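Local coordinates for protein putative aminooxidase (Propionibacterium acnes, PDB 2BA9) that isomerises polyunsaturated fatty acids, producing conjugated linoleic acid, with a bound flavin-adenine dinucleotide cofactor, at residues M347-M352 / H357-I362; H47-H52 / I362-T367; I162-A167 / V188-F193; H211-L216 / A220-D225. All coordinates share one frame; numbering follows the deposited sequence.

Contact 1: residues M347-M352 / H357-I362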
loop_
_atom_site.group_PDB
_atom_site.type_symbol
_atom_site.label_atom_id
_atom_site.label_comp_id
_atom_site.label_asym_id
_atom_site.label_seq_id
_atom_site.Cartn_x
_atom_site.Cartn_y
_atom_site.Cartn_z
ATOM N N MET A 347 3.578 22.423 8.446
ATOM C CA MET A 347 3.344 22.550 7.006
ATOM C C MET A 347 1.914 22.216 6.617
ATOM O O MET A 347 1.389 22.788 5.670
ATOM C CB MET A 347 4.332 21.711 6.206
ATOM C CG MET A 347 5.685 22.383 6.071
ATOM S SD MET A 347 6.855 21.498 5.038
ATOM C CE MET A 347 7.565 20.412 6.284
ATOM N N VAL A 348 1.281 21.292 7.330
ATOM C CA VAL A 348 -0.139 21.023 7.138
ATOM C C VAL A 348 -0.920 22.328 7.389
ATOM O O VAL A 348 -1.762 22.747 6.588
ATOM C CB VAL A 348 -0.653 19.906 8.088
ATOM C CG1 VAL A 348 -2.158 19.722 7.955
ATOM C CG2 VAL A 348 0.042 18.584 7.808
ATOM N N LEU A 349 -0.644 22.980 8.505
ATOM C CA LEU A 349 -1.336 24.235 8.793
ATOM C C LEU A 349 -1.019 25.261 7.702
ATOM O O LEU A 349 -1.926 25.834 7.109
ATOM C CB LEU A 349 -0.946 24.776 10.166
ATOM C CG LEU A 349 -1.111 23.794 11.330
ATOM C CD1 LEU A 349 -0.946 24.527 12.663
ATOM C CD2 LEU A 349 -2.451 23.079 11.232
ATOM N N ASP A 350 0.266 25.449 7.415
ATOM C CA ASP A 350 0.701 26.515 6.510
ATOM C C ASP A 350 0.287 26.251 5.063
ATOM O O ASP A 350 -0.141 27.180 4.364
ATOM C CB ASP A 350 2.226 26.728 6.577
ATOM C CG ASP A 350 2.717 27.133 7.959
ATOM O OD1 ASP A 350 1.925 27.603 8.791
ATOM O OD2 ASP A 350 3.923 27.003 8.200
ATOM N N ASP A 351 0.405 25.007 4.614
ATOM C CA ASP A 351 -0.018 24.638 3.239
ATOM C C ASP A 351 -1.538 24.804 3.033
ATOM O O ASP A 351 -1.971 25.409 2.056
ATOM C CB ASP A 351 0.404 23.205 2.867
ATOM C CG ASP A 351 1.898 23.081 2.509
ATOM O OD1 ASP A 351 2.605 24.108 2.331
ATOM O OD2 ASP A 351 2.363 21.929 2.386
ATOM N N MET A 352 -2.351 24.277 3.944
ATOM C CA MET A 352 -3.809 24.417 3.800
ATOM C C MET A 352 -4.297 25.870 3.841
ATOM O O MET A 352 -5.241 26.244 3.155
ATOM C CB MET A 352 -4.540 23.576 4.861
ATOM C CG MET A 352 -4.382 22.057 4.667
ATOM S SD MET A 352 -5.020 21.466 3.084
ATOM C CE MET A 352 -6.784 21.262 3.406
ATOM N N HIS A 357 -7.925 26.776 2.518
ATOM C CA HIS A 357 -8.751 25.859 3.291
ATOM C C HIS A 357 -8.135 25.728 4.685
ATOM O O HIS A 357 -7.659 24.659 5.062
ATOM C CB HIS A 357 -8.833 24.506 2.580
ATOM C CG HIS A 357 -9.251 24.597 1.144
ATOM N ND1 HIS A 357 -10.491 25.066 0.756
ATOM C CD2 HIS A 357 -8.592 24.277 0.002
ATOM C CE1 HIS A 357 -10.572 25.034 -0.563
ATOM N NE2 HIS A 357 -9.436 24.557 -1.044
ATOM N N PRO A 358 -8.088 26.848 5.436
ATOM C CA PRO A 358 -7.351 26.825 6.704
ATOM C C PRO A 358 -7.889 25.853 7.785
ATOM O O PRO A 358 -9.103 25.691 7.941
ATOM C CB PRO A 358 -7.388 28.282 7.171
ATOM C CG PRO A 358 -8.426 28.966 6.348
ATOM C CD PRO A 358 -8.624 28.180 5.111
ATOM N N VAL A 359 -6.965 25.223 8.512
ATOM C CA VAL A 359 -7.298 24.197 9.492
ATOM C C VAL A 359 -7.759 24.858 10.792
ATOM O O VAL A 359 -7.092 25.748 11.320
ATOM C CB VAL A 359 -6.079 23.243 9.751
ATOM C CG1 VAL A 359 -6.398 22.170 10.813
ATOM C CG2 VAL A 359 -5.631 22.573 8.457
ATOM N N GLU A 360 -8.914 24.447 11.297
ATOM C CA GLU A 360 -9.320 24.818 12.645
ATOM C C GLU A 360 -8.826 23.810 13.660
ATOM O O GLU A 360 -8.526 24.174 14.789
ATOM C CB GLU A 360 -10.837 24.898 12.754
ATOM C CG GLU A 360 -11.431 25.910 11.800
ATOM C CD GLU A 360 -12.948 25.909 11.803
ATOM O OE1 GLU A 360 -13.558 24.821 11.964
ATOM O OE2 GLU A 360 -13.525 27.007 11.636
ATOM N N LYS A 361 -8.793 22.539 13.260
ATOM C CA LYS A 361 -8.423 21.463 14.153
ATOM C C LYS A 361 -7.915 20.241 13.403
ATOM O O LYS A 361 -8.441 19.911 12.366
ATOM C CB LYS A 361 -9.644 21.058 14.965
ATOM C CG LYS A 361 -9.306 20.354 16.251
ATOM C CD LYS A 361 -8.862 21.322 17.339
ATOM C CE LYS A 361 -10.036 22.136 17.915
ATOM N NZ LYS A 361 -11.336 21.442 17.906
ATOM N N ILE A 362 -6.899 19.578 13.967
ATOM C CA ILE A 362 -6.487 18.224 13.569
ATOM C C ILE A 362 -6.923 17.282 14.690
ATOM O O ILE A 362 -6.381 17.336 15.816
ATOM C CB ILE A 362 -4.951 18.070 13.380
ATOM C CG1 ILE A 362 -4.403 19.036 12.319
ATOM C CG2 ILE A 362 -4.622 16.656 12.955
ATOM C CD1 ILE A 362 -2.907 19.323 12.463
HETATM O O HOH W 1 -4.314 26.016 7.989
#
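Helix 341-355 runs into the edge strand 359-373 of the mixed sheet through a tight helix-to-strand connection, and this contact is where the two elements fold against each other. Val-359 sits in its middle, between Leu-349 and Met-352. The two methyls of Val-359 divide the work: CG2 lies 3.9 Å from Met-352 CB and is also near its CG, while the CB and CG1 side is met by Leu-349 CD2, at 3.9 Å from CB. Leu-349 and Val-359 cross at nearly a right angle. The same Leu-349 CD2 reaches on to Ile-362 CD1, 4.0 Å away, so one methyl bridges two residues of the strand. Met-352 is bent at both chi2 and chi3 (-60° and -83°), a fold that brings CE back beside His-357, 3.9 Å from its CB.

Two polar links run beside these carbons. His-357 N donates to Met-352 O at 2.8 Å, with an N-H...O angle of 157°. One water gives a hydrogen to Leu-349 O at 2.6 Å and takes one from Val-359 N at 2.8 Å. The imidazole of His-357 is held from elsewhere, its ND1 bonded to Glu-290 O. Beyond the touching residues, Glu-360 and Lys-361 form a classic beta bulge opposite Leu-287. Two helix carbonyls are thus met by the chain that follows, Met-352 O directly by the loop amide of His-357 and Leu-349 O through water by Val-359 N, which fixes the backbones, while the dispersion contacts of Leu-349 and Met-352 close the apolar face between them.

Contact 2: residues H47-H52 / I362-T367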
loop_
_atom_site.group_PDB
_atom_site.type_symbol
_atom_site.label_atom_id
_atom_site.label_comp_id
_atom_site.label_asym_id
_atom_site.label_seq_id
_atom_site.Cartn_x
_atom_site.Cartn_y
_atom_site.Cartn_z
ATOM N N HIS A 47 -8.210 1.703 7.305
ATOM C CA HIS A 47 -8.544 2.169 8.649
ATOM C C HIS A 47 -9.508 3.320 8.566
ATOM O O HIS A 47 -9.127 4.431 8.161
ATOM C CB HIS A 47 -7.275 2.601 9.370
ATOM C CG HIS A 47 -7.420 2.684 10.854
ATOM N ND1 HIS A 47 -7.559 1.566 11.647
ATOM C CD2 HIS A 47 -7.445 3.746 11.692
ATOM C CE1 HIS A 47 -7.658 1.937 12.911
ATOM N NE2 HIS A 47 -7.583 3.254 12.965
ATOM N N SER A 48 -10.742 3.065 8.995
ATOM C CA SER A 48 -11.855 3.977 8.773
ATOM C C SER A 48 -12.608 4.314 10.077
ATOM O O SER A 48 -13.636 3.709 10.377
ATOM C CB SER A 48 -12.817 3.348 7.760
ATOM O OG SER A 48 -12.101 2.719 6.702
ATOM N N PRO A 49 -12.095 5.283 10.856
ATOM C CA PRO A 49 -12.784 5.675 12.085
ATOM C C PRO A 49 -14.010 6.561 11.882
ATOM O O PRO A 49 -14.252 7.075 10.794
ATOM C CB PRO A 49 -11.709 6.435 12.877
ATOM C CG PRO A 49 -10.437 6.345 12.070
ATOM C CD PRO A 49 -10.848 6.045 10.674
ATOM N N ASN A 50 -14.753 6.738 12.967
ATOM C CA ASN A 50 -16.025 7.430 12.941
ATOM C C ASN A 50 -15.884 8.890 13.376
ATOM O O ASN A 50 -15.051 9.229 14.229
ATOM C CB ASN A 50 -17.032 6.740 13.866
ATOM C CG ASN A 50 -17.317 5.307 13.481
ATOM O OD1 ASN A 50 -18.287 5.031 12.780
ATOM N ND2 ASN A 50 -16.503 4.381 13.971
ATOM N N TYR A 51 -16.719 9.741 12.789
ATOM C CA TYR A 51 -16.860 11.125 13.216
ATOM C C TYR A 51 -18.220 11.629 12.764
ATOM O O TYR A 51 -18.515 11.585 11.589
ATOM C CB TYR A 51 -15.768 12.015 12.624
ATOM C CG TYR A 51 -15.810 13.451 13.149
ATOM C CD1 TYR A 51 -15.429 13.738 14.458
ATOM C CD2 TYR A 51 -16.224 14.505 12.346
ATOM C CE1 TYR A 51 -15.463 15.030 14.957
ATOM C CE2 TYR A 51 -16.259 15.828 12.844
ATOM C CZ TYR A 51 -15.882 16.072 14.154
ATOM O OH TYR A 51 -15.893 17.348 14.676
ATOM N N HIS A 52 -19.017 12.122 13.713
ATOM C CA HIS A 52 -20.355 12.654 13.454
ATOM C C HIS A 52 -21.203 11.731 12.567
ATOM O O HIS A 52 -21.719 12.156 11.536
ATOM C CB HIS A 52 -20.260 14.069 12.848
ATOM C CG HIS A 52 -19.924 15.143 13.844
ATOM N ND1 HIS A 52 -19.972 16.487 13.533
ATOM C CD2 HIS A 52 -19.555 15.074 15.147
ATOM C CE1 HIS A 52 -19.619 17.199 14.590
ATOM N NE2 HIS A 52 -19.371 16.367 15.587
ATOM N N ILE A 362 -6.899 19.578 13.967
ATOM C CA ILE A 362 -6.487 18.224 13.569
ATOM C C ILE A 362 -6.923 17.282 14.690
ATOM O O ILE A 362 -6.381 17.336 15.816
ATOM C CB ILE A 362 -4.951 18.070 13.380
ATOM C CG1 ILE A 362 -4.403 19.036 12.319
ATOM C CG2 ILE A 362 -4.622 16.656 12.955
ATOM C CD1 ILE A 362 -2.907 19.323 12.463
ATOM N N ILE A 363 -7.908 16.435 14.398
ATOM C CA ILE A 363 -8.483 15.546 15.417
ATOM C C ILE A 363 -7.756 14.195 15.476
ATOM O O ILE A 363 -7.822 13.508 16.491
ATOM C CB ILE A 363 -10.030 15.332 15.228
ATOM C CG1 ILE A 363 -10.338 14.509 13.969
ATOM C CG2 ILE A 363 -10.771 16.700 15.194
ATOM C CD1 ILE A 363 -11.723 13.832 13.971
ATOM N N GLU A 364 -7.065 13.828 14.397
ATOM C CA GLU A 364 -6.253 12.609 14.353
ATOM C C GLU A 364 -5.052 12.731 13.397
ATOM O O GLU A 364 -5.160 13.256 12.290
ATOM C CB GLU A 364 -7.107 11.397 13.953
ATOM C CG GLU A 364 -6.471 10.061 14.267
ATOM C CD GLU A 364 -7.296 8.842 13.816
ATOM O OE1 GLU A 364 -8.504 8.966 13.510
ATOM O OE2 GLU A 364 -6.710 7.745 13.768
ATOM N N GLU A 365 -3.918 12.209 13.845
ATOM C CA GLU A 365 -2.703 12.142 13.048
ATOM C C GLU A 365 -2.087 10.768 13.139
ATOM O O GLU A 365 -2.025 10.177 14.226
ATOM C CB GLU A 365 -1.674 13.150 13.534
ATOM C CG GLU A 365 -0.537 13.325 12.569
ATOM C CD GLU A 365 0.450 14.326 13.048
ATOM O OE1 GLU A 365 1.283 13.947 13.900
ATOM O OE2 GLU A 365 0.376 15.496 12.598
ATOM N N GLN A 366 -1.618 10.277 11.994
ATOM C CA GLN A 366 -0.931 8.994 11.923
ATOM C C GLN A 366 0.218 9.064 10.945
ATOM O O GLN A 366 0.002 9.452 9.800
ATOM C CB GLN A 366 -1.903 7.915 11.440
ATOM C CG GLN A 366 -1.306 6.521 11.390
ATOM C CD GLN A 366 -1.138 5.914 12.735
ATOM O OE1 GLN A 366 -2.103 5.777 13.490
ATOM N NE2 GLN A 366 0.083 5.520 13.053
ATOM N N THR A 367 1.423 8.690 11.383
ATOM C CA THR A 367 2.500 8.334 10.434
ATOM C C THR A 367 2.516 6.808 10.287
ATOM O O THR A 367 2.697 6.062 11.251
ATOM C CB THR A 367 3.889 8.870 10.829
ATOM O OG1 THR A 367 3.844 10.301 10.914
ATOM C CG2 THR A 367 4.933 8.479 9.783
HETATM O O HOH W 2 -7.670 5.670 14.784
#
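Glu-364 OE2 takes a hydrogen from a water at 2.5 Å, and that water also lies 3.0 Å from His-47 NE2, in the plane of the imidazole at its edge. The two side chains themselves stay apart, with His-47 NE2 and Glu-364 OE2 separated by 4.6 Å. The other carboxylate oxygen, OE1, is bonded to the hydroxyl of Tyr-56, and it also rests against Pro-49, whose CG is 3.6 Å away. The chain of Glu-364 is extended: CG stands opposite the backbone N (chi1 -163°) and chi2 is -178°, which carries the carboxylate from the strand across to the segment 47-52.

Farther along, the apolar part of the contact is a single methyl. Ile-363 CD1 approaches the Tyr-51 ring obliquely, 3.7 Å from CD1 and 4.0 Å from CE1. The CZ end of the same ring lies over the centre of the His-52 imidazole. No direct hydrogen bond joins the two segments, whose nearest CA atoms remain 9.7 Å apart, at Tyr-51 and Ile-363. Side chains and a water therefore span the distance from the edge strand 359-373 to the loop 47-49 and the short hairpin it leads into, strands 50-51 and 54-55. The water on OE2 and the Tyr-56 hydroxyl on OE1 probably stabilise the ionised form of Glu-364, and the nearby His-47 could stabilise it further if protonated.

Contact 3: residues I162-A167 / V188-F193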
loop_
_atom_site.group_PDB
_atom_site.type_symbol
_atom_site.label_atom_id
_atom_site.label_comp_id
_atom_site.label_asym_id
_atom_site.label_seq_id
_atom_site.Cartn_x
_atom_site.Cartn_y
_atom_site.Cartn_z
ATOM N N ILE A 162 2.629 10.152 -11.734
ATOM C CA ILE A 162 3.102 10.627 -10.447
ATOM C C ILE A 162 1.979 10.905 -9.444
ATOM O O ILE A 162 2.150 10.685 -8.255
ATOM C CB ILE A 162 3.992 11.865 -10.595
ATOM C CG1 ILE A 162 4.820 12.085 -9.315
ATOM C CG2 ILE A 162 3.169 13.097 -10.973
ATOM C CD1 ILE A 162 5.850 13.181 -9.451
ATOM N N ASN A 163 0.838 11.377 -9.929
ATOM C CA ASN A 163 -0.227 11.842 -9.046
ATOM C C ASN A 163 -0.861 10.726 -8.187
ATOM O O ASN A 163 -1.048 10.905 -6.983
ATOM C CB ASN A 163 -1.271 12.606 -9.863
ATOM C CG ASN A 163 -0.675 13.783 -10.607
ATOM O OD1 ASN A 163 0.026 14.605 -10.015
ATOM N ND2 ASN A 163 -0.945 13.876 -11.913
ATOM N N PRO A 164 -1.180 9.558 -8.786
ATOM C CA PRO A 164 -1.599 8.415 -7.967
ATOM C C PRO A 164 -0.451 7.610 -7.361
ATOM O O PRO A 164 -0.688 6.531 -6.805
ATOM C CB PRO A 164 -2.349 7.529 -8.968
ATOM C CG PRO A 164 -2.348 8.234 -10.249
ATOM C CD PRO A 164 -1.233 9.211 -10.205
ATOM N N PHE A 165 0.783 8.098 -7.486
ATOM C CA PHE A 165 1.909 7.354 -6.950
ATOM C C PHE A 165 2.581 8.068 -5.789
ATOM O O PHE A 165 2.430 7.644 -4.639
ATOM C CB PHE A 165 2.926 6.982 -8.033
ATOM C CG PHE A 165 3.915 5.953 -7.569
ATOM C CD1 PHE A 165 3.578 4.600 -7.584
ATOM C CD2 PHE A 165 5.150 6.337 -7.046
ATOM C CE1 PHE A 165 4.467 3.639 -7.123
ATOM C CE2 PHE A 165 6.049 5.381 -6.594
ATOM C CZ PHE A 165 5.716 4.028 -6.641
ATOM N N THR A 166 3.293 9.153 -6.090
ATOM C CA THR A 166 4.045 9.891 -5.082
ATOM C C THR A 166 3.132 10.532 -4.026
ATOM O O THR A 166 3.401 10.440 -2.829
ATOM C CB THR A 166 4.944 10.952 -5.738
ATOM O OG1 THR A 166 5.878 10.300 -6.614
ATOM C CG2 THR A 166 5.707 11.761 -4.692
ATOM N N ALA A 167 2.062 11.169 -4.478
ATOM C CA ALA A 167 1.046 11.759 -3.594
ATOM C C ALA A 167 0.394 10.720 -2.672
ATOM O O ALA A 167 0.054 11.028 -1.520
ATOM C CB ALA A 167 -0.024 12.466 -4.430
ATOM N N VAL A 188 -3.624 -0.365 -17.549
ATOM C CA VAL A 188 -5.073 -0.341 -17.345
ATOM C C VAL A 188 -5.476 0.420 -16.087
ATOM O O VAL A 188 -6.486 1.116 -16.065
ATOM C CB VAL A 188 -5.646 -1.763 -17.286
ATOM C CG1 VAL A 188 -7.138 -1.728 -16.947
ATOM C CG2 VAL A 188 -5.427 -2.452 -18.612
ATOM N N THR A 189 -4.676 0.279 -15.036
ATOM C CA THR A 189 -4.952 0.940 -13.767
ATOM C C THR A 189 -4.718 2.437 -13.911
ATOM O O THR A 189 -5.563 3.232 -13.507
ATOM C CB THR A 189 -4.094 0.342 -12.637
ATOM O OG1 THR A 189 -4.369 -1.061 -12.550
ATOM C CG2 THR A 189 -4.391 0.993 -11.299
ATOM N N MET A 190 -3.588 2.810 -14.513
ATOM C CA MET A 190 -3.295 4.218 -14.797
ATOM C C MET A 190 -4.465 4.857 -15.534
ATOM O O MET A 190 -4.945 5.915 -15.142
ATOM C CB MET A 190 -2.008 4.354 -15.618
ATOM C CG MET A 190 -1.568 5.791 -15.893
ATOM S SD MET A 190 -0.967 6.661 -14.445
ATOM C CE MET A 190 -2.482 7.431 -13.852
ATOM N N MET A 191 -4.945 4.194 -16.581
ATOM C CA MET A 191 -6.089 4.706 -17.342
ATOM C C MET A 191 -7.353 4.881 -16.489
ATOM O O MET A 191 -8.050 5.899 -16.601
ATOM C CB MET A 191 -6.367 3.811 -18.545
ATOM C CG MET A 191 -5.261 3.829 -19.587
ATOM S SD MET A 191 -4.820 5.472 -20.173
ATOM C CE MET A 191 -3.410 5.837 -19.116
ATOM N N SER A 192 -7.631 3.905 -15.624
ATOM C CA SER A 192 -8.767 3.985 -14.697
ATOM C C SER A 192 -8.659 5.191 -13.754
ATOM O O SER A 192 -9.654 5.859 -13.462
ATOM C CB SER A 192 -8.888 2.685 -13.889
ATOM O OG SER A 192 -9.160 1.593 -14.753
ATOM N N PHE A 193 -7.452 5.467 -13.276
ATOM C CA PHE A 193 -7.201 6.712 -12.525
ATOM C C PHE A 193 -7.430 7.939 -13.395
ATOM O O PHE A 193 -8.046 8.892 -12.945
ATOM C CB PHE A 193 -5.792 6.739 -11.923
ATOM C CG PHE A 193 -5.748 6.255 -10.510
ATOM C CD1 PHE A 193 -5.485 4.925 -10.223
ATOM C CD2 PHE A 193 -6.000 7.131 -9.466
ATOM C CE1 PHE A 193 -5.463 4.474 -8.926
ATOM C CE2 PHE A 193 -5.975 6.698 -8.178
ATOM C CZ PHE A 193 -5.704 5.366 -7.897
#
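The segment 162-167 is a turn entering helix 166-170, and 188-193 is regular helix; their CA atoms come nearest at Pro-164 and Phe-193, 7.4 Å apart, and no hydrogen bond joins them. Inside the turn, Ile-162 O accepts from both Phe-165 N and Thr-166 N, a shared acceptor that closes the backbone around Pro-164 and presents its ring to the helix. In 188-193, Phe-193 N donates to Thr-189 O in the usual i to i+4 pattern.

Pro-164 carries one whole side of the contact. Its CB sits over a face of the Phe-193 ring, 3.8 Å from the centroid and 15° off the normal, which meets the geometry of a CH-pi interaction; the closest ring atom is CD2, at 3.7 Å from CB. The neighbouring CG is the meeting point for Met-190, whose CE lies 3.7 Å from it. Met-190 starts with CG trans to its backbone N (chi1 -176°) and then turns at chi2 (70°) and chi3, so that its terminal methyl comes to the proline although the side chain sets out to one side. Pro-164 and Met-190 cross at about a right angle.

Tyr-184 also touches Phe-193 and its hydroxyl bonds to Pro-164 O. The Phe-193 side chain lies about 5 Å from the flavin-adenine dinucleotide, nearest atoms, and about 4 Å from a bound dodecaethylene glycol, probably from crystallisation. The direct contact is entirely nonpolar: the aliphatic proline ring packs on the aromatic face and the methionine methyl, so dispersion and CH-pi attraction hold the turn against the helix beside this cofactor region.

Contact 4: residues H211-L216 / A220-D225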
loop_
_atom_site.group_PDB
_atom_site.type_symbol
_atom_site.label_atom_id
_atom_site.label_comp_id
_atom_site.label_asym_id
_atom_site.label_seq_id
_atom_site.Cartn_x
_atom_site.Cartn_y
_atom_site.Cartn_z
ATOM N N HIS A 211 -15.751 -7.244 7.917
ATOM C CA HIS A 211 -16.736 -8.261 7.560
ATOM C C HIS A 211 -16.101 -9.568 7.064
ATOM O O HIS A 211 -16.594 -10.648 7.366
ATOM C CB HIS A 211 -17.689 -7.726 6.512
ATOM C CG HIS A 211 -18.380 -6.467 6.917
ATOM N ND1 HIS A 211 -18.861 -5.560 6.002
ATOM C CD2 HIS A 211 -18.641 -5.945 8.142
ATOM C CE1 HIS A 211 -19.413 -4.546 6.643
ATOM N NE2 HIS A 211 -19.288 -4.754 7.942
ATOM N N LEU A 212 -15.012 -9.474 6.309
ATOM C CA LEU A 212 -14.280 -10.666 5.900
ATOM C C LEU A 212 -13.865 -11.503 7.116
ATOM O O LEU A 212 -14.020 -12.732 7.120
ATOM C CB LEU A 212 -13.036 -10.302 5.072
ATOM C CG LEU A 212 -12.118 -11.469 4.658
ATOM C CD1 LEU A 212 -12.872 -12.550 3.832
ATOM C CD2 LEU A 212 -10.915 -10.939 3.902
ATOM N N ASN A 213 -13.308 -10.822 8.107
ATOM C CA ASN A 213 -12.921 -11.418 9.380
ATOM C C ASN A 213 -14.084 -12.178 9.986
ATOM O O ASN A 213 -13.948 -13.341 10.354
ATOM C CB ASN A 213 -12.444 -10.314 10.346
ATOM C CG ASN A 213 -11.812 -10.862 11.627
ATOM O OD1 ASN A 213 -10.900 -11.682 11.570
ATOM N ND2 ASN A 213 -12.274 -10.372 12.787
ATOM N N ALA A 214 -15.242 -11.519 10.058
ATOM C CA ALA A 214 -16.468 -12.145 10.539
ATOM C C ALA A 214 -16.829 -13.422 9.771
ATOM O O ALA A 214 -17.242 -14.393 10.368
ATOM C CB ALA A 214 -17.627 -11.151 10.504
ATOM N N THR A 215 -16.646 -13.434 8.456
ATOM C CA THR A 215 -17.010 -14.619 7.652
ATOM C C THR A 215 -16.042 -15.802 7.808
ATOM O O THR A 215 -16.360 -16.925 7.402
ATOM C CB THR A 215 -17.099 -14.278 6.148
ATOM O OG1 THR A 215 -15.788 -14.005 5.653
ATOM C CG2 THR A 215 -18.005 -13.077 5.909
ATOM N N LEU A 216 -14.857 -15.545 8.356
ATOM C CA LEU A 216 -13.843 -16.585 8.563
ATOM C C LEU A 216 -14.267 -17.604 9.618
ATOM O O LEU A 216 -14.892 -17.251 10.623
ATOM C CB LEU A 216 -12.508 -15.970 9.022
ATOM C CG LEU A 216 -11.823 -15.015 8.049
ATOM C CD1 LEU A 216 -10.482 -14.560 8.605
ATOM C CD2 LEU A 216 -11.678 -15.676 6.661
ATOM N N ALA A 220 -9.647 -13.250 13.484
ATOM C CA ALA A 220 -8.360 -12.911 14.074
ATOM C C ALA A 220 -8.414 -12.919 15.601
ATOM O O ALA A 220 -9.399 -12.492 16.207
ATOM C CB ALA A 220 -7.869 -11.560 13.578
ATOM N N GLU A 221 -7.347 -13.441 16.200
ATOM C CA GLU A 221 -7.042 -13.245 17.615
ATOM C C GLU A 221 -6.380 -11.869 17.764
ATOM O O GLU A 221 -5.378 -11.603 17.117
ATOM C CB GLU A 221 -6.083 -14.330 18.086
ATOM C CG GLU A 221 -6.619 -15.742 17.881
ATOM C CD GLU A 221 -7.535 -16.227 19.001
ATOM O OE1 GLU A 221 -8.145 -15.407 19.715
ATOM O OE2 GLU A 221 -7.647 -17.463 19.161
ATOM N N ARG A 222 -6.939 -10.996 18.600
ATOM C CA ARG A 222 -6.458 -9.615 18.705
ATOM C C ARG A 222 -5.619 -9.444 19.954
ATOM O O ARG A 222 -5.502 -10.372 20.751
ATOM C CB ARG A 222 -7.648 -8.668 18.733
ATOM C CG ARG A 222 -8.608 -8.948 17.599
ATOM C CD ARG A 222 -9.562 -7.813 17.358
ATOM N NE ARG A 222 -10.664 -8.256 16.521
ATOM C CZ ARG A 222 -11.648 -7.477 16.093
ATOM N NH1 ARG A 222 -11.698 -6.202 16.449
ATOM N NH2 ARG A 222 -12.606 -7.988 15.328
ATOM N N ASN A 223 -5.033 -8.260 20.119
ATOM C CA ASN A 223 -4.256 -7.928 21.312
ATOM C C ASN A 223 -3.181 -8.960 21.664
ATOM O O ASN A 223 -2.849 -9.153 22.840
ATOM C CB ASN A 223 -5.204 -7.706 22.494
ATOM C CG ASN A 223 -6.217 -6.641 22.196
ATOM O OD1 ASN A 223 -5.877 -5.460 22.142
ATOM N ND2 ASN A 223 -7.458 -7.047 21.943
ATOM N N VAL A 224 -2.636 -9.602 20.633
ATOM C CA VAL A 224 -1.618 -10.624 20.806
ATOM C C VAL A 224 -0.226 -10.014 20.665
ATOM O O VAL A 224 0.197 -9.636 19.570
ATOM C CB VAL A 224 -1.821 -11.789 19.820
ATOM C CG1 VAL A 224 -0.713 -12.846 19.965
ATOM C CG2 VAL A 224 -3.203 -12.426 20.039
ATOM N N ASP A 225 0.468 -9.943 21.801
ATOM C CA ASP A 225 1.805 -9.371 21.921
ATOM C C ASP A 225 2.807 -10.509 21.822
ATOM O O ASP A 225 3.167 -11.108 22.829
ATOM C CB ASP A 225 1.926 -8.654 23.285
ATOM C CG ASP A 225 3.218 -7.847 23.444
ATOM O OD1 ASP A 225 4.103 -7.897 22.559
ATOM O OD2 ASP A 225 3.342 -7.153 24.479
HETATM O O HOH W 3 -11.294 -11.022 15.569
#
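Between the last turns of helix 204-215 and the irregular segment 220-225, the CA atoms come nearest at Asn-213 and Ala-220, 6.7 Å apart, with three residues between the two segments. The Asn-213 side chain spans that gap. Its OD1 accepts from Ala-220 N at 2.8 Å, nearly straight at 171°, and the donor lies in the carbonyl plane on a lone pair, so both partners are well placed. The same oxygen is 3.6 Å from Ala-220 CB. Placing the amide CG trans to its own backbone N (chi1 -171°) directs it from the helix toward the returning chain.

The other end of the amide works through a water. Asn-213 ND2 donates to it at 3.0 Å, Arg-222 NE donates at 3.0 Å, and the water itself donates to Ala-220 O at 2.5 Å. Ala-220 is consequently gripped at both its backbone N and its backbone O, directly by OD1 and indirectly by ND2. The water lies in the guanidinium plane at its edge, and the Arg-222 chain is extended from CG to NE to reach it. The amide and guanidinium planes are 56° apart; Asn-213 ND2 and Arg-222 NH2, both donors, approach to 3.5 Å without bonding. Arg-222 NH1 is bonded to Asp-40 O.

Leu-216 and Ala-220 pack on Ile-35 of strand 33-36, and Ala-220 also touches Ala-14, close to a glycine pattern of Rossmann type. An asparagine side chain near the helix end is thus bonded to the backbone of the returning chain, against the edge strand of the parallel sheet in what is probably the dinucleotide-binding Rossmann-like part of the flavoprotein.

From the N terminus, the chain first passes 47-52, which waits for its partner until 362-367, so contact 2 closes a loop of 309 intervening residues. The other three are nested inside it and follow in series: contact 3 joins a turn to helix 187-195, contact 4 joins the end of helix 204-215 to the loop after it, and contact 1 joins helix 341-355 to the start of strand 359-373. None cross. Contacts 1 and 2 share Ile-362 and use strand 359-373, their centres 15 Å apart. Contacts 3 and 4 lie on opposite sides of the chain's centre, centres 32 Å apart. Together they tie the mixed sheet's edge, the helical region near the flavin and the parallel sheet's flank.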